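Local coordinates for 2-hydroxyisobutyryl-CoA synthetase (Aquincola tertiaricarbonis, PDB 6HDY), which belongs to the AMP-binding (ANL) superfamily of synthetases, pairing a large AMP-binding region with the C-terminal domain of that family, at residues 69-74 against 93-98; 111-116 against 333-338; 278-283 against 338-343; 344-349 against 364-369. All coordinates share one frame; numbering follows the deposited sequence.

Contact 1. Residues 69-74 against 93-98. With SO4 (sulfate ion), chain D.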
# COMPACT_ATOMS: atom_id res chain seq x y z
N ARG A 69 13.18 -14.21 -28.80
CA ARG A 69 13.63 -14.49 -30.18
C ARG A 69 15.17 -14.65 -30.23
O ARG A 69 15.65 -15.64 -30.78
CB ARG A 69 13.10 -13.43 -31.17
CG ARG A 69 13.60 -13.60 -32.61
CD ARG A 69 12.71 -14.44 -33.52
NE ARG A 69 11.39 -13.84 -33.69
CZ ARG A 69 11.02 -13.07 -34.72
NH1 ARG A 69 11.85 -12.86 -35.73
NH2 ARG A 69 9.81 -12.54 -34.75
N ARG A 70 15.92 -13.71 -29.58
CA ARG A 70 17.39 -13.73 -29.50
C ARG A 70 17.93 -14.89 -28.68
O ARG A 70 18.87 -15.56 -29.11
CB ARG A 70 17.93 -12.42 -28.92
CG ARG A 70 18.16 -11.33 -29.96
CD ARG A 70 18.80 -10.10 -29.33
NE ARG A 70 17.97 -9.52 -28.27
CZ ARG A 70 17.06 -8.57 -28.46
NH1 ARG A 70 16.86 -8.07 -29.67
NH2 ARG A 70 16.35 -8.11 -27.44
N LYS A 71 17.34 -15.12 -27.49
CA LYS A 71 17.75 -16.16 -26.55
C LYS A 71 17.55 -17.54 -27.12
O LYS A 71 18.46 -18.37 -27.04
CB LYS A 71 17.02 -16.02 -25.19
CG LYS A 71 17.68 -16.81 -24.08
CD LYS A 71 16.83 -16.93 -22.83
CE LYS A 71 17.65 -17.06 -21.56
NZ LYS A 71 18.84 -17.96 -21.72
N TRP A 72 16.37 -17.78 -27.71
CA TRP A 72 16.02 -19.07 -28.31
C TRP A 72 16.85 -19.39 -29.51
O TRP A 72 17.30 -20.53 -29.63
CB TRP A 72 14.53 -19.17 -28.61
CG TRP A 72 13.68 -19.15 -27.37
CD1 TRP A 72 14.11 -19.28 -26.08
CD2 TRP A 72 12.27 -18.94 -27.31
NE1 TRP A 72 13.04 -19.22 -25.22
CE2 TRP A 72 11.90 -18.98 -25.95
CE3 TRP A 72 11.27 -18.72 -28.28
CZ2 TRP A 72 10.57 -18.84 -25.53
CZ3 TRP A 72 9.97 -18.54 -27.86
CH2 TRP A 72 9.62 -18.62 -26.51
N GLU A 73 17.11 -18.39 -30.38
CA GLU A 73 17.96 -18.57 -31.58
C GLU A 73 19.38 -18.99 -31.18
O GLU A 73 19.95 -19.89 -31.81
CB GLU A 73 17.99 -17.28 -32.42
CG GLU A 73 16.77 -17.06 -33.31
CD GLU A 73 16.69 -15.70 -33.98
OE1 GLU A 73 15.75 -15.49 -34.79
OE2 GLU A 73 17.55 -14.83 -33.71
N GLU A 74 19.91 -18.39 -30.09
CA GLU A 74 21.23 -18.66 -29.51
C GLU A 74 21.33 -20.11 -28.99
O GLU A 74 22.39 -20.74 -29.18
CB GLU A 74 21.53 -17.63 -28.39
CG GLU A 74 22.89 -17.74 -27.71
CD GLU A 74 24.11 -17.76 -28.62
OE1 GLU A 74 24.50 -16.67 -29.11
OE2 GLU A 74 24.68 -18.85 -28.83
N PRO A 93 16.04 -22.95 -23.36
CA PRO A 93 16.97 -22.49 -22.31
C PRO A 93 16.23 -21.79 -21.17
O PRO A 93 15.25 -21.07 -21.43
CB PRO A 93 17.89 -21.53 -23.06
CG PRO A 93 17.04 -20.98 -24.16
CD PRO A 93 16.17 -22.13 -24.59
N VAL A 94 16.69 -21.99 -19.93
CA VAL A 94 16.08 -21.31 -18.79
C VAL A 94 16.43 -19.82 -18.78
O VAL A 94 17.52 -19.42 -19.21
CB VAL A 94 16.41 -21.95 -17.41
CG1 VAL A 94 15.81 -23.33 -17.29
CG2 VAL A 94 17.91 -21.96 -17.11
N VAL A 95 15.51 -19.01 -18.28
CA VAL A 95 15.73 -17.58 -18.10
C VAL A 95 16.28 -17.40 -16.69
O VAL A 95 15.77 -18.01 -15.76
CB VAL A 95 14.43 -16.77 -18.29
CG1 VAL A 95 14.65 -15.28 -17.96
CG2 VAL A 95 13.86 -16.96 -19.69
N LYS A 96 17.33 -16.59 -16.54
CA LYS A 96 17.91 -16.23 -15.25
C LYS A 96 17.49 -14.78 -14.91
O LYS A 96 17.23 -13.99 -15.82
CB LYS A 96 19.45 -16.34 -15.31
CG LYS A 96 19.98 -17.77 -15.35
CD LYS A 96 21.48 -17.80 -15.62
CE LYS A 96 22.08 -19.18 -15.51
NZ LYS A 96 23.51 -19.20 -15.93
N LYS A 97 17.43 -14.44 -13.61
CA LYS A 97 17.10 -13.07 -13.17
C LYS A 97 18.14 -12.05 -13.71
O LYS A 97 17.77 -10.93 -14.09
CB LYS A 97 16.99 -13.01 -11.64
CG LYS A 97 15.55 -13.10 -11.12
CD LYS A 97 15.25 -14.43 -10.45
CE LYS A 97 15.59 -14.44 -8.99
NZ LYS A 97 16.22 -15.73 -8.60
N THR A 98 19.41 -12.47 -13.85
CA THR A 98 20.48 -11.65 -14.43
C THR A 98 20.17 -11.33 -15.91
O THR A 98 20.54 -10.24 -16.37
CB THR A 98 21.85 -12.35 -14.30
OG1 THR A 98 21.84 -13.55 -15.07
CG2 THR A 98 22.22 -12.67 -12.86
S SO4 D . 18.39 -8.62 -24.39
O1 SO4 D . 17.04 -8.04 -24.55
O2 SO4 D . 19.41 -7.56 -24.38
O3 SO4 D . 18.64 -9.54 -25.51
O4 SO4 D . 18.53 -9.37 -23.12
O HOH W 1 13.17 -19.40 -22.15
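K71 and P93 bury the greater part of this small interface, their side chains running past each other in opposite directions. The lysine turns its CG anti to the backbone N (chi1 -164°) and stays extended as far as CE, then bends, so that the chain lies along the backbone of 93-95. NZ stops 3.9 Å from P93 CB and gives a weak hydrogen bond to V94 O at 3.2 Å, while CE of K71 comes within 4.0 Å of V95 CA. The pyrrolidine is met at its other end by W72: CD of P93 lies 3.8 Å from CD1 of W72, with the two side chains crossing at about a right angle. A water joins the same pair. It accepts from W72 NE1 in the plane of the indole and donates to P93 O at 2.8 Å, giving the NE1 of the buried indole a partner and linking it to the proline carbonyl. R70 faces another way, its NE bonded to O3 of a sulfate at 2.8 Å; S103 holds the same ion. K96 occupies the N-cap position of helix 97-106, its backbone N bonded to D99 OD2. Helix 66-74 is thus wedged between helix 43-64, whose C58, A61 and W62 touch W72, and the segment 93-95, which itself adjoins strand 340-347.

Contact 2. Residues 111-116 against 333-338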
# COMPACT_ATOMS: atom_id res chain seq x y z
N GLY A 111 12.30 -3.99 -20.47
CA GLY A 111 13.03 -5.03 -21.18
C GLY A 111 12.43 -5.43 -22.50
O GLY A 111 11.32 -5.01 -22.87
N ASP A 112 13.15 -6.29 -23.22
CA ASP A 112 12.68 -6.74 -24.52
C ASP A 112 11.78 -7.98 -24.45
O ASP A 112 11.50 -8.60 -25.48
CB ASP A 112 13.83 -6.90 -25.51
CG ASP A 112 13.68 -5.94 -26.66
OD1 ASP A 112 12.71 -5.12 -26.64
OD2 ASP A 112 14.50 -6.01 -27.60
N TYR A 113 11.25 -8.26 -23.26
CA TYR A 113 10.32 -9.34 -23.02
C TYR A 113 8.95 -8.81 -22.56
O TYR A 113 8.10 -9.61 -22.17
CB TYR A 113 10.90 -10.37 -22.02
CG TYR A 113 11.31 -9.77 -20.70
CD1 TYR A 113 12.53 -9.11 -20.56
CD2 TYR A 113 10.46 -9.83 -19.60
CE1 TYR A 113 12.89 -8.50 -19.36
CE2 TYR A 113 10.82 -9.24 -18.38
CZ TYR A 113 12.03 -8.55 -18.28
OH TYR A 113 12.43 -7.99 -17.10
N VAL A 114 8.71 -7.48 -22.65
CA VAL A 114 7.45 -6.86 -22.23
C VAL A 114 6.23 -7.37 -23.04
O VAL A 114 5.18 -7.63 -22.45
CB VAL A 114 7.53 -5.32 -22.17
CG1 VAL A 114 7.72 -4.69 -23.55
CG2 VAL A 114 6.33 -4.73 -21.45
N CYS A 115 6.38 -7.51 -24.38
CA CYS A 115 5.46 -8.06 -25.39
C CYS A 115 4.32 -7.13 -25.73
O CYS A 115 4.04 -6.94 -26.90
CB CYS A 115 4.94 -9.44 -25.00
SG CYS A 115 6.20 -10.73 -24.97
N VAL A 116 3.60 -6.64 -24.71
CA VAL A 116 2.45 -5.77 -24.92
C VAL A 116 2.91 -4.37 -25.30
O VAL A 116 4.02 -3.98 -24.93
CB VAL A 116 1.51 -5.74 -23.67
CG1 VAL A 116 0.86 -7.10 -23.41
CG2 VAL A 116 2.20 -5.19 -22.42
N THR A 333 0.24 -12.08 -21.09
CA THR A 333 0.68 -11.44 -22.33
C THR A 333 1.77 -10.39 -22.08
O THR A 333 2.51 -10.07 -23.00
CB THR A 333 -0.53 -10.84 -23.07
OG1 THR A 333 -1.23 -9.97 -22.18
CG2 THR A 333 -1.47 -11.91 -23.64
N SER A 334 1.87 -9.86 -20.85
CA SER A 334 2.86 -8.81 -20.49
C SER A 334 3.97 -9.43 -19.66
O SER A 334 3.68 -10.15 -18.69
CB SER A 334 2.19 -7.66 -19.73
OG SER A 334 1.97 -7.99 -18.36
N GLN A 335 5.25 -9.18 -20.04
CA GLN A 335 6.44 -9.78 -19.39
C GLN A 335 6.26 -11.29 -19.14
O GLN A 335 6.45 -11.74 -18.01
CB GLN A 335 6.84 -9.01 -18.12
CG GLN A 335 7.31 -7.57 -18.44
CD GLN A 335 7.80 -6.84 -17.20
OE1 GLN A 335 7.15 -6.84 -16.16
NE2 GLN A 335 8.95 -6.18 -17.30
N PRO A 336 5.82 -12.11 -20.15
CA PRO A 336 5.63 -13.55 -19.86
C PRO A 336 6.96 -14.23 -19.57
O PRO A 336 7.95 -13.97 -20.24
CB PRO A 336 4.93 -14.09 -21.11
CG PRO A 336 5.35 -13.18 -22.20
CD PRO A 336 5.54 -11.81 -21.57
N MET A 337 6.98 -15.03 -18.53
CA MET A 337 8.17 -15.76 -18.11
C MET A 337 8.09 -17.18 -18.64
O MET A 337 7.13 -17.89 -18.36
CB MET A 337 8.29 -15.80 -16.58
CG MET A 337 8.59 -14.47 -15.90
SD MET A 337 10.08 -13.57 -16.37
CE MET A 337 11.17 -14.75 -16.62
N ILE A 338 9.08 -17.56 -19.47
CA ILE A 338 9.12 -18.89 -20.06
C ILE A 338 10.37 -19.60 -19.57
O ILE A 338 11.49 -19.30 -20.00
CB ILE A 338 8.97 -18.91 -21.62
CG1 ILE A 338 7.74 -18.08 -22.06
CG2 ILE A 338 8.87 -20.35 -22.13
CD1 ILE A 338 7.72 -17.74 -23.49
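The carbonyl oxygen of V114 is gripped from both faces of its plane. Q335 N reaches it across the contact at 2.9 Å, with an N-H...O angle of 162°, and comes from well above the carbonyl plane; V116 N comes from the opposite face and closes a classic gamma turn around C115, whose phi is positive. A weaker contact is added by S334 CA, 3.3 Å from V114 O. The preceding carbonyl, by contrast, is met across the contact by CH groups: Y113 O receives a CA-H...O contact from Q335 at 3.2 Å and also touches the ring of P336. Beside these backbone contacts, the Y113 ring and the Q335 amide run nearly parallel, their planes 3° apart, with Q335 NE2 lying obliquely 3.7 Å from Y113 CE2. The amide cannot easily turn there, since OE1 accepts from G138 N and NE2 donates to F110 O. At the other flank the gamma turn directs C115 SG against P336, 3.6 Å from its CD. V116 straddles the chain of 333-334, CG1 resting 3.4 Å from T333 O and CG2 3.7 Å from S334 CB. T333 O has a proper donor in Y60 OH, and S334 OG bonds to D143 and G140. Two irregular loops, more than two hundred residues apart in sequence, are therefore joined by two carbonyl oxygens and by the packing of Y113 on Q335: one conventional hydrogen bond crosses between them, and CH groups and short side chains fill in round it.

Contact 3. Residues 278-283 against 338-343. With 3HL ((3S)-3-hydroxybutanoic acid), chain B; 8LQ ([[(2~{R},3~{S},4~{R},5~{R})-5-(6-aminopurin-9-yl)-3,4-bis(oxidanyl)oxolan-2-yl]methoxy-oxidanyl-phosphoryl] (3~{S})-3-oxidanylbutanoate), chain C.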
# COMPACT_ATOMS: atom_id res chain seq x y z
N MET A 278 7.43 -16.65 -7.12
CA MET A 278 8.22 -15.44 -7.32
C MET A 278 7.34 -14.31 -7.79
O MET A 278 6.27 -14.56 -8.33
CB MET A 278 9.31 -15.69 -8.38
CG MET A 278 10.12 -16.96 -8.14
SD MET A 278 11.31 -17.22 -9.45
CE MET A 278 10.57 -18.19 -10.29
N ALA A 279 7.80 -13.07 -7.60
CA ALA A 279 7.14 -11.85 -8.03
C ALA A 279 7.08 -11.79 -9.55
O ALA A 279 6.07 -11.32 -10.10
CB ALA A 279 7.90 -10.64 -7.48
N GLU A 280 8.15 -12.26 -10.22
CA GLU A 280 8.24 -12.31 -11.70
C GLU A 280 7.16 -13.28 -12.20
O GLU A 280 6.69 -13.15 -13.31
CB GLU A 280 9.60 -12.86 -12.17
CG GLU A 280 10.81 -11.97 -11.95
CD GLU A 280 11.38 -11.94 -10.54
OE1 GLU A 280 10.84 -12.63 -9.64
OE2 GLU A 280 12.35 -11.18 -10.32
N MET A 281 6.78 -14.23 -11.34
CA MET A 281 5.79 -15.27 -11.63
C MET A 281 4.37 -14.97 -11.14
O MET A 281 3.59 -15.92 -11.00
CB MET A 281 6.27 -16.64 -11.10
CG MET A 281 7.51 -17.11 -11.77
SD MET A 281 7.31 -17.05 -13.55
CE MET A 281 8.69 -17.60 -13.97
N SER A 282 3.99 -13.68 -10.90
CA SER A 282 2.60 -13.38 -10.51
C SER A 282 1.73 -13.89 -11.67
O SER A 282 2.10 -13.66 -12.81
CB SER A 282 2.37 -11.90 -10.29
OG SER A 282 3.23 -11.42 -9.28
N PRO A 283 0.64 -14.65 -11.44
CA PRO A 283 0.03 -15.07 -10.16
C PRO A 283 0.94 -16.03 -9.38
O PRO A 283 1.10 -17.20 -9.74
CB PRO A 283 -1.32 -15.67 -10.60
CG PRO A 283 -1.08 -16.17 -12.00
CD PRO A 283 -0.13 -15.15 -12.60
N ILE A 338 9.08 -17.56 -19.47
CA ILE A 338 9.12 -18.89 -20.06
C ILE A 338 10.37 -19.60 -19.57
O ILE A 338 11.49 -19.30 -20.00
CB ILE A 338 8.97 -18.91 -21.62
CG1 ILE A 338 7.74 -18.08 -22.06
CG2 ILE A 338 8.87 -20.35 -22.13
CD1 ILE A 338 7.72 -17.74 -23.49
N ARG A 339 10.16 -20.55 -18.67
CA ARG A 339 11.20 -21.35 -18.04
C ARG A 339 12.14 -20.46 -17.23
O ARG A 339 13.35 -20.50 -17.40
CB ARG A 339 11.92 -22.28 -19.05
CG ARG A 339 11.11 -23.53 -19.27
CD ARG A 339 11.66 -24.54 -20.25
NE ARG A 339 13.06 -24.91 -20.03
CZ ARG A 339 13.48 -25.87 -19.22
NH1 ARG A 339 12.62 -26.54 -18.46
NH2 ARG A 339 14.77 -26.16 -19.14
N LEU A 340 11.57 -19.66 -16.31
CA LEU A 340 12.39 -18.86 -15.40
C LEU A 340 12.91 -19.76 -14.27
O LEU A 340 12.13 -20.47 -13.62
CB LEU A 340 11.66 -17.63 -14.83
CG LEU A 340 12.35 -16.78 -13.72
CD1 LEU A 340 13.56 -16.01 -14.27
CD2 LEU A 340 11.36 -15.81 -13.06
N LEU A 341 14.23 -19.73 -14.09
CA LEU A 341 14.95 -20.45 -13.05
C LEU A 341 14.73 -19.72 -11.71
O LEU A 341 15.03 -18.53 -11.60
CB LEU A 341 16.45 -20.52 -13.43
CG LEU A 341 17.43 -21.11 -12.39
CD1 LEU A 341 17.08 -22.55 -12.05
CD2 LEU A 341 18.86 -21.04 -12.90
N SER A 342 14.15 -20.41 -10.71
CA SER A 342 13.88 -19.79 -9.41
C SER A 342 15.12 -19.65 -8.57
O SER A 342 15.27 -18.65 -7.87
CB SER A 342 12.83 -20.58 -8.64
OG SER A 342 13.36 -21.82 -8.20
N GLY A 343 15.99 -20.65 -8.65
CA GLY A 343 17.21 -20.75 -7.86
C GLY A 343 16.90 -21.28 -6.47
O GLY A 343 17.73 -21.18 -5.57
CA 3HL B . 7.03 -13.33 -3.44
CB 3HL B . 6.59 -12.39 -4.58
OG1 3HL B . 5.33 -12.73 -5.14
CG2 3HL B . 6.49 -10.97 -4.12
C 3HL B . 5.93 -14.34 -3.20
OA 3HL B . 4.86 -13.96 -2.75
OB 3HL B . 6.17 -15.59 -3.68
N9 8LQ C . 9.74 -17.54 -1.31
C8 8LQ C . 8.59 -16.95 -1.68
N7 8LQ C . 7.57 -17.67 -1.22
C5 8LQ C . 8.09 -18.74 -0.59
C6 8LQ C . 7.53 -19.76 0.10
N6 8LQ C . 6.21 -19.83 0.17
N1 8LQ C . 8.28 -20.71 0.69
C2 8LQ C . 9.68 -20.65 0.63
N3 8LQ C . 10.23 -19.55 -0.02
C4 8LQ C . 9.43 -18.65 -0.64
CAA 8LQ C . 5.53 -12.08 -4.37
CAZ 8LQ C . 5.46 -13.35 -3.47
OAE 8LQ C . 5.34 -12.96 -2.11
CAL 8LQ C . 6.71 -14.24 -3.62
CAS 8LQ C . 7.99 -13.44 -3.34
OAC 8LQ C . 8.32 -13.20 -2.18
OAQ 8LQ C . 8.65 -12.96 -4.45
PBC 8LQ C . 10.13 -12.37 -4.40
OAH 8LQ C . 10.01 -11.06 -3.51
OAD 8LQ C . 10.70 -12.09 -5.73
O5' 8LQ C . 10.98 -13.49 -3.68
C5' 8LQ C . 10.91 -14.80 -4.23
C4' 8LQ C . 11.74 -15.74 -3.39
O4' 8LQ C . 11.23 -15.75 -2.03
C3' 8LQ C . 11.51 -17.10 -3.91
O3' 8LQ C . 12.41 -17.38 -5.02
C2' 8LQ C . 11.82 -17.94 -2.67
O2' 8LQ C . 13.28 -18.01 -2.41
C1' 8LQ C . 11.15 -17.11 -1.59
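M278 stretches from the nucleotide pocket to S342 and L340, linking bound ligand and sheet. From CB, which points at 338-343, the chain runs straight through CG, 3.9 Å from O3' of the ligand 8LQ. Next, SD packs on S342 CA at 3.6 Å. A bend at the last torsion (chi3 -98°) then swings CE into the angle between two side chains, where it lies 3.7 Å from S342 CB and 3.7 Å from L340 CD2. That leucine methyl is also covered by E280, whose CB approaches it at 3.5 Å with the side chains crossing roughly at right angles. M281 CE leans on the same leucine, although the modelled approach is too tight to be trusted in detail. No hydrogen bond spans the two segments. Polar groups are satisfied within the turn or by outside partners: A279 to S282 form a type I turn, with S282 N and OG both donating to A279 O, and S342 OG bonds to P325 O and D344 N. Opposite Y327, R339 and L340 make a G1 beta bulge. A279 N lies 3.3 Å from OAQ of 8LQ, and M278 and A279 also line the pocket for (3S)-3-hydroxybutanoic acid, which overlaps the acyl end of 8LQ. A loop after a parallel strand, backed by an antiparallel sheet, so forms one wall of the AMP-binding pocket of an ANL enzyme.

Contact 4. Residues 344-349 against 364-369. With 8LQ ([[(2~{R},3~{S},4~{R},5~{R})-5-(6-aminopurin-9-yl)-3,4-bis(oxidanyl)oxolan-2-yl]methoxy-oxidanyl-phosphoryl] (3~{S})-3-oxidanylbutanoate), chain C.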
# COMPACT_ATOMS: atom_id res chain seq x y z
N ASP A 344 15.68 -21.84 -6.29
CA ASP A 344 15.19 -22.37 -5.02
C ASP A 344 15.35 -23.86 -4.97
O ASP A 344 15.62 -24.48 -6.00
CB ASP A 344 13.73 -21.96 -4.80
CG ASP A 344 13.54 -20.47 -4.67
OD1 ASP A 344 14.31 -19.85 -3.91
OD2 ASP A 344 12.63 -19.93 -5.31
N LEU A 345 15.21 -24.46 -3.77
CA LEU A 345 15.27 -25.90 -3.61
C LEU A 345 13.94 -26.40 -3.06
O LEU A 345 13.37 -25.81 -2.14
CB LEU A 345 16.46 -26.33 -2.73
CG LEU A 345 16.83 -27.79 -2.80
CD1 LEU A 345 17.56 -28.11 -4.09
CD2 LEU A 345 17.69 -28.20 -1.61
N THR A 346 13.44 -27.49 -3.65
CA THR A 346 12.20 -28.14 -3.20
C THR A 346 12.26 -29.64 -3.50
O THR A 346 13.21 -30.13 -4.11
CB THR A 346 10.96 -27.46 -3.84
OG1 THR A 346 9.79 -27.83 -3.11
CG2 THR A 346 10.77 -27.84 -5.31
N LEU A 347 11.23 -30.36 -3.06
CA LEU A 347 10.98 -31.76 -3.33
C LEU A 347 9.53 -31.78 -3.82
O LEU A 347 8.66 -31.13 -3.22
CB LEU A 347 11.13 -32.63 -2.07
CG LEU A 347 11.08 -34.15 -2.31
CD1 LEU A 347 11.99 -34.88 -1.37
CD2 LEU A 347 9.68 -34.70 -2.15
N TRP A 348 9.29 -32.54 -4.89
CA TRP A 348 7.96 -32.71 -5.46
C TRP A 348 7.58 -34.19 -5.56
O TRP A 348 8.44 -35.05 -5.77
CB TRP A 348 7.77 -31.94 -6.81
CG TRP A 348 8.39 -32.51 -8.07
CD1 TRP A 348 9.45 -33.37 -8.17
CD2 TRP A 348 8.05 -32.13 -9.41
NE1 TRP A 348 9.74 -33.62 -9.50
CE2 TRP A 348 8.89 -32.87 -10.28
CE3 TRP A 348 7.10 -31.25 -9.97
CZ2 TRP A 348 8.83 -32.74 -11.67
CZ3 TRP A 348 7.02 -31.15 -11.35
CH2 TRP A 348 7.88 -31.87 -12.18
N THR A 349 6.29 -34.49 -5.33
CA THR A 349 5.71 -35.84 -5.39
C THR A 349 4.44 -35.77 -6.21
O THR A 349 3.93 -34.67 -6.46
CB THR A 349 5.47 -36.43 -3.98
OG1 THR A 349 4.67 -35.53 -3.21
CG2 THR A 349 6.76 -36.76 -3.26
N GLN A 364 6.79 -30.30 1.51
CA GLN A 364 7.53 -29.57 2.54
C GLN A 364 7.78 -28.13 2.11
O GLN A 364 8.65 -27.44 2.66
CB GLN A 364 8.83 -30.32 2.84
CG GLN A 364 8.61 -31.61 3.63
CD GLN A 364 9.50 -32.73 3.17
OE1 GLN A 364 10.72 -32.71 3.38
NE2 GLN A 364 8.90 -33.75 2.56
N GLY A 365 6.97 -27.69 1.14
CA GLY A 365 7.06 -26.38 0.52
C GLY A 365 8.43 -26.20 -0.11
O GLY A 365 9.01 -27.16 -0.65
N ILE A 366 8.99 -25.01 0.04
CA ILE A 366 10.27 -24.64 -0.53
C ILE A 366 11.24 -24.38 0.62
O ILE A 366 10.93 -23.61 1.53
CB ILE A 366 10.08 -23.45 -1.53
CG1 ILE A 366 9.29 -23.93 -2.77
CG2 ILE A 366 11.44 -22.77 -1.92
CD1 ILE A 366 8.67 -22.90 -3.59
N PHE A 367 12.39 -25.08 0.57
CA PHE A 367 13.42 -25.07 1.61
C PHE A 367 14.18 -23.75 1.72
O PHE A 367 14.60 -23.36 2.81
CB PHE A 367 14.39 -26.24 1.40
CG PHE A 367 13.73 -27.59 1.18
CD1 PHE A 367 12.78 -28.08 2.08
CD2 PHE A 367 14.07 -28.38 0.09
CE1 PHE A 367 12.18 -29.33 1.88
CE2 PHE A 367 13.47 -29.63 -0.11
CZ PHE A 367 12.53 -30.09 0.78
N GLY A 368 14.37 -23.08 0.60
CA GLY A 368 15.10 -21.82 0.53
C GLY A 368 15.78 -21.64 -0.80
O GLY A 368 15.62 -22.47 -1.69
N ARG A 369 16.54 -20.54 -0.93
CA ARG A 369 17.32 -20.17 -2.11
C ARG A 369 18.62 -20.95 -2.05
O ARG A 369 19.28 -20.96 -1.00
CB ARG A 369 17.58 -18.65 -2.11
CG ARG A 369 17.98 -18.06 -3.45
CD ARG A 369 17.36 -16.69 -3.66
NE ARG A 369 16.35 -16.71 -4.73
CZ ARG A 369 15.46 -15.74 -4.93
NH1 ARG A 369 15.45 -14.67 -4.14
NH2 ARG A 369 14.58 -15.84 -5.91
N9 8LQ C . 9.74 -17.54 -1.31
C8 8LQ C . 8.59 -16.95 -1.68
N7 8LQ C . 7.57 -17.67 -1.22
C5 8LQ C . 8.09 -18.74 -0.59
C6 8LQ C . 7.53 -19.76 0.10
N6 8LQ C . 6.21 -19.83 0.17
N1 8LQ C . 8.28 -20.71 0.69
C2 8LQ C . 9.68 -20.65 0.63
N3 8LQ C . 10.23 -19.55 -0.02
C4 8LQ C . 9.43 -18.65 -0.64
CAA 8LQ C . 5.53 -12.08 -4.37
CAZ 8LQ C . 5.46 -13.35 -3.47
OAE 8LQ C . 5.34 -12.96 -2.11
CAL 8LQ C . 6.71 -14.24 -3.62
CAS 8LQ C . 7.99 -13.44 -3.34
OAC 8LQ C . 8.32 -13.20 -2.18
OAQ 8LQ C . 8.65 -12.96 -4.45
PBC 8LQ C . 10.13 -12.37 -4.40
OAH 8LQ C . 10.01 -11.06 -3.51
OAD 8LQ C . 10.70 -12.09 -5.73
O5' 8LQ C . 10.98 -13.49 -3.68
C5' 8LQ C . 10.91 -14.80 -4.23
C4' 8LQ C . 11.74 -15.74 -3.39
O4' 8LQ C . 11.23 -15.75 -2.03
C3' 8LQ C . 11.51 -17.10 -3.91
O3' 8LQ C . 12.41 -17.38 -5.02
C2' 8LQ C . 11.82 -17.94 -2.67
O2' 8LQ C . 13.28 -18.01 -2.41
C1' 8LQ C . 11.15 -17.11 -1.59
O HOH W 2 8.48 -29.82 -0.72
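D344 and R369 are brought together round the ribose of 8LQ by their torsions. The aspartate sets CG beside its own backbone N (chi1 -64°), whereas the arginine starts with CG anti to N (chi1 -162°) and bends twice further on. D344 thereby offers one carboxylate oxygen to each ribose hydroxyl, OD1 to O2' at 2.6 Å and OD2 to O3' at 2.6 Å. R369 brings one guanidinium face to the same sugar edge: its NH2 lies 2.8 Å from O3', while its NE makes a long salt bridge with D344 OD1 at 3.8 Å, a matter of charge since no N-H points at it. I366 touches the adenine, its CB 3.6 Å from C2 of the ligand. The strands are antiparallel: L345 N donates to G368 O and L345 O accepts from F367 N at 3.0 Å, so the two bonds of one residue go to successive residues opposite. T346 OG1 donates to G365 O at 2.7 Å from above the carbonyl plane. Water 2 also donates to that oxygen, and ties it to L347 O and Q364 N. The F367 ring spreads along 345-347, CE2 lying 3.6 Å from T346 C, and receives a cation-pi contact from R322. The two carboxylate oxygens each take one hydroxyl of the diol, a bidentate grip familiar in this family, and the nearby guanidinium probably helps to keep the carboxylate ionised.

How the contacts relate
Contacts 1, 2 and 3 adjoin one another, their centres 12 to 14 Å apart, and contact 4 continues from contact 3 along strand 340-347. V95 of contact 1 ties into contact 3 by probable backbone bonds, V95 N to R339 O at 2.8 Å and V95 O to L341 N at 2.9 Å. R70 of contact 1 forms a salt bridge with D112 of contact 2, while contacts 2 and 3 share I338. Contacts 3 and 4 both touch 8LQ, one beside its phosphate and sugar and the other at ribose and adenine. Contacts 1 and 2 are farther from the ligand, the side chains of V95 and Q335 lying about 13 and 12 Å from 8LQ.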